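PDB 2PY2: antifreeze protein type II from Clupea harengus, which probably binds to ice crystals and checks their growth, using a C-type lectin fold that binds calcium to keep the fish's body fluids from freezing. Local coordinates for residues Cys69-Ser72 against Thr73-Phe76; Gln29-Cys32 against Met33-Gly36; Glu46-Thr49 against Phe50-Leu54. One frame throughout, in Å; residues are numbered along the deposited sequence.

Contact 1 (Cys69-Ser72 against Thr73-Phe76)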
loop_
_atom_site.group_PDB
_atom_site.type_symbol
_atom_site.label_atom_id
_atom_site.label_comp_id
_atom_site.label_asym_id
_atom_site.label_seq_id
_atom_site.Cartn_x
_atom_site.Cartn_y
_atom_site.Cartn_z
ATOM N N CYS A 69 7.567 11.072 3.373
ATOM C CA CYS A 69 7.886 12.181 2.480
ATOM C C CYS A 69 8.012 13.552 3.127
ATOM O O CYS A 69 8.559 14.474 2.513
ATOM C CB CYS A 69 6.860 12.269 1.347
ATOM S SG CYS A 69 6.785 10.820 0.237
ATOM N N GLN A 70 7.497 13.713 4.339
ATOM C CA GLN A 70 7.617 15.009 5.002
ATOM C C GLN A 70 8.961 15.106 5.713
ATOM O O GLN A 70 9.772 15.989 5.421
ATOM C CB GLN A 70 6.485 15.212 6.012
ATOM C CG GLN A 70 5.110 15.322 5.388
ATOM C CD GLN A 70 4.536 13.980 5.006
ATOM O OE1 GLN A 70 4.800 12.966 5.661
ATOM N NE2 GLN A 70 3.725 13.964 3.958
ATOM N N VAL A 71 9.190 14.203 6.659
ATOM C CA VAL A 71 10.447 14.178 7.395
ATOM C C VAL A 71 11.016 12.759 7.349
ATOM O O VAL A 71 10.351 11.801 7.737
ATOM C CB VAL A 71 10.247 14.604 8.865
ATOM C CG1 VAL A 71 11.576 14.530 9.598
ATOM C CG2 VAL A 71 9.694 16.036 8.924
ATOM N N SER A 72 12.247 12.631 6.872
ATOM C CA SER A 72 12.880 11.318 6.763
ATOM C C SER A 72 12.747 10.489 8.039
ATOM O O SER A 72 12.920 11.001 9.147
ATOM C CB SER A 72 14.357 11.475 6.391
ATOM O OG SER A 72 14.991 10.206 6.324
ATOM N N THR A 73 12.433 9.206 7.851
ATOM C CA THR A 73 12.258 8.211 8.910
ATOM C C THR A 73 10.962 8.325 9.707
ATOM O O THR A 73 10.701 7.518 10.596
ATOM C CB THR A 73 13.447 8.200 9.903
ATOM O OG1 THR A 73 13.331 9.294 10.818
ATOM C CG2 THR A 73 14.760 8.307 9.153
ATOM N N ARG A 74 10.136 9.315 9.392
ATOM C CA ARG A 74 8.867 9.459 10.097
ATOM C C ARG A 74 7.780 8.990 9.145
ATOM O O ARG A 74 7.342 9.739 8.274
ATOM C CB ARG A 74 8.625 10.914 10.496
ATOM C CG ARG A 74 9.824 11.567 11.171
ATOM C CD ARG A 74 10.326 10.762 12.364
ATOM N NE ARG A 74 9.291 10.558 13.371
ATOM C CZ ARG A 74 9.494 9.965 14.544
ATOM N NH1 ARG A 74 10.699 9.510 14.865
ATOM N NH2 ARG A 74 8.492 9.830 15.404
ATOM N N TRP A 75 7.352 7.746 9.328
ATOM C CA TRP A 75 6.344 7.127 8.481
ATOM C C TRP A 75 4.894 7.324 8.899
ATOM O O TRP A 75 4.544 7.198 10.073
ATOM C CB TRP A 75 6.627 5.628 8.378
ATOM C CG TRP A 75 7.973 5.350 7.809
ATOM C CD1 TRP A 75 9.149 5.250 8.496
ATOM C CD2 TRP A 75 8.305 5.235 6.425
ATOM N NE1 TRP A 75 10.195 5.088 7.624
ATOM C CE2 TRP A 75 9.706 5.076 6.343
ATOM C CE3 TRP A 75 7.556 5.260 5.241
ATOM C CZ2 TRP A 75 10.375 4.943 5.125
ATOM C CZ3 TRP A 75 8.220 5.130 4.027
ATOM C CH2 TRP A 75 9.619 4.975 3.980
ATOM N N PHE A 76 4.049 7.616 7.914
ATOM C CA PHE A 76 2.628 7.824 8.158
ATOM C C PHE A 76 1.796 7.071 7.130
ATOM O O PHE A 76 2.217 6.919 5.980
ATOM C CB PHE A 76 2.280 9.308 8.049
ATOM C CG PHE A 76 2.948 10.163 9.077
ATOM C CD1 PHE A 76 2.446 10.237 10.372
ATOM C CD2 PHE A 76 4.088 10.876 8.760
ATOM C CE1 PHE A 76 3.076 11.017 11.340
ATOM C CE2 PHE A 76 4.731 11.661 9.722
ATOM C CZ PHE A 76 4.223 11.731 11.012
HETATM O O HOH W 1 7.116 12.188 7.115
#
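Thr-73 meets Ser-72 at the corner of a type II beta turn running from Val-71 to Arg-74, in the loop that joins strands 66-67 and 76-77 of this C-type lectin fold. Thr-73 takes the third position of the turn with a positive phi of 75°. Its OG1 is modelled only 2.4 Å from Ser-72 O, too short to be trusted as an ordinary hydrogen bond, while its methyl CG2 comes within 3.4 Å of Ser-72 OG. That hydroxyl has its polar partner in Thr-95 O, and the backbone N of Thr-73 is held by Asp-68 OD2, which ties the corner to residues elsewhere in the same chain. Arg-74 closes the turn: its N donates to Val-71 O at 3.0 Å, with an N-H...O angle of 154°. The aliphatic start of its side chain runs beside Val-71 and in the same direction, CG lying 3.8 Å from Val-71 CG1. Trp-75, which makes no contact with 69-72, meets the ring of Trp-88. Phe-76, paired through its backbone with Thr-67, brings CD2 to 3.8 Å from Gln-70 OE1, with the amide and ring planes 65° apart. A water at the ring edge links the two limbs of the loop, accepting from Val-71 N at 2.9 Å and lying 2.8 Å from Gln-70 OE1 and 2.7 Å from Arg-74 O.

Contact 2 (Gln29-Cys32 against Met33-Gly36)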
loop_
_atom_site.group_PDB
_atom_site.type_symbol
_atom_site.label_atom_id
_atom_site.label_comp_id
_atom_site.label_asym_id
_atom_site.label_seq_id
_atom_site.Cartn_x
_atom_site.Cartn_y
_atom_site.Cartn_z
ATOM N N GLN A 29 -3.707 7.341 -4.947
ATOM C CA GLN A 29 -4.418 7.789 -3.757
ATOM C C GLN A 29 -5.684 8.538 -4.159
ATOM O O GLN A 29 -6.743 8.357 -3.552
ATOM C CB GLN A 29 -3.512 8.688 -2.915
ATOM C CG GLN A 29 -4.226 9.428 -1.782
ATOM C CD GLN A 29 -4.757 8.514 -0.691
ATOM O OE1 GLN A 29 -4.463 7.312 -0.653
ATOM N NE2 GLN A 29 -5.532 9.089 0.222
ATOM N N GLU A 30 -5.575 9.371 -5.189
ATOM C CA GLU A 30 -6.722 10.129 -5.682
ATOM C C GLU A 30 -7.786 9.142 -6.169
ATOM O O GLU A 30 -8.977 9.312 -5.908
ATOM C CB GLU A 30 -6.292 11.061 -6.824
ATOM C CG GLU A 30 -5.281 12.141 -6.400
ATOM C CD GLU A 30 -4.725 12.960 -7.571
ATOM O OE1 GLU A 30 -5.520 13.637 -8.264
ATOM O OE2 GLU A 30 -3.486 12.931 -7.797
ATOM N N SER A 31 -7.345 8.101 -6.866
ATOM C CA SER A 31 -8.260 7.092 -7.377
ATOM C C SER A 31 -9.006 6.421 -6.219
ATOM O O SER A 31 -10.210 6.172 -6.315
ATOM C CB SER A 31 -7.486 6.060 -8.203
ATOM O OG SER A 31 -8.364 5.182 -8.885
ATOM N N CYS A 32 -8.310 6.141 -5.115
ATOM C CA CYS A 32 -8.969 5.519 -3.965
ATOM C C CYS A 32 -9.971 6.476 -3.319
ATOM O O CYS A 32 -11.058 6.070 -2.889
ATOM C CB CYS A 32 -7.972 5.112 -2.875
ATOM S SG CYS A 32 -6.730 3.828 -3.249
ATOM N N MET A 33 -9.598 7.748 -3.244
ATOM C CA MET A 33 -10.455 8.747 -2.628
ATOM C C MET A 33 -11.789 8.887 -3.333
ATOM O O MET A 33 -12.779 9.251 -2.711
ATOM C CB MET A 33 -9.736 10.089 -2.584
ATOM C CG MET A 33 -8.594 10.094 -1.591
ATOM S SD MET A 33 -7.643 11.593 -1.709
ATOM C CE MET A 33 -8.730 12.772 -0.841
ATOM N N LYS A 34 -11.814 8.597 -4.629
ATOM C CA LYS A 34 -13.055 8.685 -5.395
ATOM C C LYS A 34 -14.052 7.643 -4.901
ATOM O O LYS A 34 -15.257 7.755 -5.139
ATOM C CB LYS A 34 -12.776 8.471 -6.881
ATOM C CG LYS A 34 -12.213 9.695 -7.576
ATOM C CD LYS A 34 -12.002 9.461 -9.067
ATOM C CE LYS A 34 -10.810 8.556 -9.333
ATOM N NZ LYS A 34 -10.581 8.354 -10.794
ATOM N N GLU A 35 -13.541 6.636 -4.200
ATOM C CA GLU A 35 -14.368 5.560 -3.668
ATOM C C GLU A 35 -14.485 5.624 -2.146
ATOM O O GLU A 35 -14.843 4.636 -1.505
ATOM C CB GLU A 35 -13.776 4.205 -4.064
ATOM C CG GLU A 35 -13.602 4.008 -5.558
ATOM C CD GLU A 35 -14.924 3.967 -6.289
ATOM O OE1 GLU A 35 -15.746 3.075 -5.981
ATOM O OE2 GLU A 35 -15.141 4.827 -7.173
ATOM N N GLY A 36 -14.184 6.782 -1.567
ATOM C CA GLY A 36 -14.253 6.922 -0.123
ATOM C C GLY A 36 -13.213 6.058 0.565
ATOM O O GLY A 36 -13.386 5.647 1.715
#
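Gln-29 and Met-33, one helical turn apart, cross at a slant, the amide end of the glutamine coming against the middle of the thioether chain. NE2 of Gln-29 is 3.7 Å from CG of Met-33 and about as far from its SD, so the touch is van der Waals. The glutamine reaches this place because CG stands opposite the backbone N (chi1 169°) and the chain then folds at chi2, 66°. Its amide is held at both ends: OE1 accepts from Leu-39 N and NE2 donates to Asn-38 OD1, which fixes the rotation of the buried group and joins the helix to strand 38-39. In the backbone of the same pair, Met-33 N donates to Gln-29 O at 2.9 Å, and the methionine CG also sits 3.2 Å from that oxygen.

On another side of the helix Lys-34 bends at chi3, -73°, and lays CE 3.5 Å from Ser-31 CA, a contact of methylene with backbone. Lys-34 N is shared, bonding to Glu-30 O at 3.2 Å and weakly to Ser-31 O. The helix 25-33 ends here in a Schellman motif: Gly-36, with positive phi, is the C-prime residue, its N bonding to Met-33 O at 3.1 Å while Ala-37 N reaches back to Cys-32 O. The latter oxygen also accepts from Glu-35 N at 2.9 Å, the donor standing well above the carbonyl plane. Cys-32 SG forms a disulfide with Cys-125 of strand 121-128.

Contact 3 (Glu46-Thr49 against Phe50-Leu54)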
loop_
_atom_site.group_PDB
_atom_site.type_symbol
_atom_site.label_atom_id
_atom_site.label_comp_id
_atom_site.label_asym_id
_atom_site.label_seq_id
_atom_site.Cartn_x
_atom_site.Cartn_y
_atom_site.Cartn_z
ATOM N N GLU A 46 -0.991 -11.293 8.920
ATOM C CA GLU A 46 -2.276 -11.816 8.476
ATOM C C GLU A 46 -2.904 -10.884 7.435
ATOM O O GLU A 46 -3.469 -11.331 6.432
ATOM C CB GLU A 46 -3.211 -11.967 9.679
ATOM C CG GLU A 46 -2.788 -13.057 10.680
ATOM C CD GLU A 46 -1.354 -12.907 11.190
ATOM O OE1 GLU A 46 -1.021 -11.865 11.805
ATOM O OE2 GLU A 46 -0.556 -13.847 10.975
ATOM N N GLU A 47 -2.797 -9.583 7.674
ATOM C CA GLU A 47 -3.361 -8.606 6.747
ATOM C C GLU A 47 -2.519 -8.573 5.476
ATOM O O GLU A 47 -3.043 -8.471 4.366
ATOM C CB GLU A 47 -3.385 -7.228 7.404
ATOM C CG GLU A 47 -4.426 -6.293 6.832
ATOM C CD GLU A 47 -4.799 -5.186 7.807
ATOM O OE1 GLU A 47 -6.013 -4.958 8.008
ATOM O OE2 GLU A 47 -3.882 -4.550 8.374
ATOM N N SER A 48 -1.209 -8.671 5.648
ATOM C CA SER A 48 -0.293 -8.664 4.523
ATOM C C SER A 48 -0.597 -9.829 3.601
ATOM O O SER A 48 -0.623 -9.680 2.388
ATOM C CB SER A 48 1.151 -8.781 5.003
ATOM O OG SER A 48 2.018 -8.871 3.885
ATOM N N THR A 49 -0.825 -11.000 4.188
ATOM C CA THR A 49 -1.130 -12.186 3.405
ATOM C C THR A 49 -2.452 -12.021 2.658
ATOM O O THR A 49 -2.551 -12.354 1.474
ATOM C CB THR A 49 -1.168 -13.419 4.325
ATOM O OG1 THR A 49 0.134 -13.597 4.894
ATOM C CG2 THR A 49 -1.564 -14.671 3.557
ATOM N N PHE A 50 -3.458 -11.485 3.341
ATOM C CA PHE A 50 -4.758 -11.267 2.722
ATOM C C PHE A 50 -4.641 -10.349 1.510
ATOM O O PHE A 50 -5.217 -10.619 0.457
ATOM C CB PHE A 50 -5.744 -10.646 3.712
ATOM C CG PHE A 50 -7.087 -10.350 3.107
ATOM C CD1 PHE A 50 -8.045 -11.351 2.985
ATOM C CD2 PHE A 50 -7.371 -9.084 2.602
ATOM C CE1 PHE A 50 -9.272 -11.100 2.363
ATOM C CE2 PHE A 50 -8.590 -8.820 1.979
ATOM C CZ PHE A 50 -9.541 -9.830 1.859
ATOM N N VAL A 51 -3.902 -9.254 1.658
ATOM C CA VAL A 51 -3.752 -8.331 0.543
ATOM C C VAL A 51 -2.937 -8.965 -0.579
ATOM O O VAL A 51 -3.237 -8.761 -1.754
ATOM C CB VAL A 51 -3.106 -6.998 0.993
ATOM C CG1 VAL A 51 -4.014 -6.297 1.990
ATOM C CG2 VAL A 51 -1.760 -7.254 1.606
ATOM N N LYS A 52 -1.915 -9.744 -0.234
ATOM C CA LYS A 52 -1.131 -10.398 -1.273
ATOM C C LYS A 52 -2.031 -11.300 -2.113
ATOM O O LYS A 52 -1.830 -11.435 -3.312
ATOM C CB LYS A 52 0.012 -11.217 -0.668
ATOM C CG LYS A 52 1.203 -10.366 -0.256
ATOM C CD LYS A 52 2.370 -11.221 0.215
ATOM C CE LYS A 52 3.599 -10.361 0.481
ATOM N NZ LYS A 52 4.738 -11.178 1.001
ATOM N N GLU A 53 -3.034 -11.904 -1.486
ATOM C CA GLU A 53 -3.946 -12.783 -2.213
ATOM C C GLU A 53 -4.844 -12.021 -3.185
ATOM O O GLU A 53 -5.555 -12.623 -3.983
ATOM C CB GLU A 53 -4.799 -13.591 -1.234
ATOM C CG GLU A 53 -3.981 -14.538 -0.379
ATOM C CD GLU A 53 -4.816 -15.288 0.631
ATOM O OE1 GLU A 53 -5.562 -14.634 1.395
ATOM O OE2 GLU A 53 -4.718 -16.532 0.662
ATOM N N LEU A 54 -4.809 -10.694 -3.123
ATOM C CA LEU A 54 -5.609 -9.874 -4.026
ATOM C C LEU A 54 -4.793 -9.440 -5.240
ATOM O O LEU A 54 -5.344 -8.885 -6.195
ATOM C CB LEU A 54 -6.107 -8.613 -3.313
ATOM C CG LEU A 54 -7.081 -8.761 -2.152
ATOM C CD1 LEU A 54 -7.484 -7.384 -1.658
ATOM C CD2 LEU A 54 -8.299 -9.539 -2.611
#
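Lys-52 passes Ser-48, one helical turn earlier, with its CE 4.0 Å from the serine OG. With CG beside its own backbone N (chi1 -79°) and the chain extended beyond it, the lysine runs on past the serine hydroxyl and delivers NZ to Lys-110 O. The touch with the Ser-48 side chain is therefore made by a methylene group, the ammonium being satisfied further out.

Glu-53 behaves in a similar way toward Thr-49. Its CG stands 3.2 Å from Thr-49 O, and the chain takes the carboxylate along the flank of the threonine, where CD comes 4.4 Å from the methyl CG2. The hydroxyl OG1 of Thr-49 meets Leu-45 O, a bond back into the preceding turn.

These side chains decorate helix 45-52, the second helix of the C-type lectin fold, whose i to i+4 bonds include Val-51 N to Glu-47 O (2.9 Å, N-H...O angle 164°) and Phe-50 N to Glu-46 O (3.1 Å).

Phe-50 and Val-51 pack on other parts of the domain. Phe-50 swings its ring opposite the backbone N (chi1 178°), leaving only CB near the earlier turn, 3.5 Å from Glu-47 O; the ring itself stacks on Phe-11 and meets Phe-16 at a slant. Val-51 sets CG1 3.4 Å from the same Glu-47 O, and its side chain packs on Phe-16, Ile-42 and Met-104. Glu-47, buried beside Phe-11 and Phe-16, has its carboxylate bound at both oxygens: OE1 forms a salt bridge with Arg-14 and OE2 accepts from His-43 N.

Overall arrangement
The three contacts follow one another along the chain in the order 2, 3, 1, all within the C-type lectin range, and none touches another. Contacts 2 and 3 belong to the fold's two helices, with centres 20 Å apart and nearest atoms about 11 Å apart; strand 121-128 is tied to contact 2 by disulfide, while strand 14-20, its antiparallel partner, packs against contact 3 through Phe-16. Contact 1 lies in the calcium-bearing region: the Ser-72 side chain is about 11 Å from the ion bound by Gln-92, Asp-94, Glu-99, Asn-113 and Asp-114. The centre of contact 1 is 25 Å from that of contact 3, across the chain's centre, and 22 Å from that of contact 2.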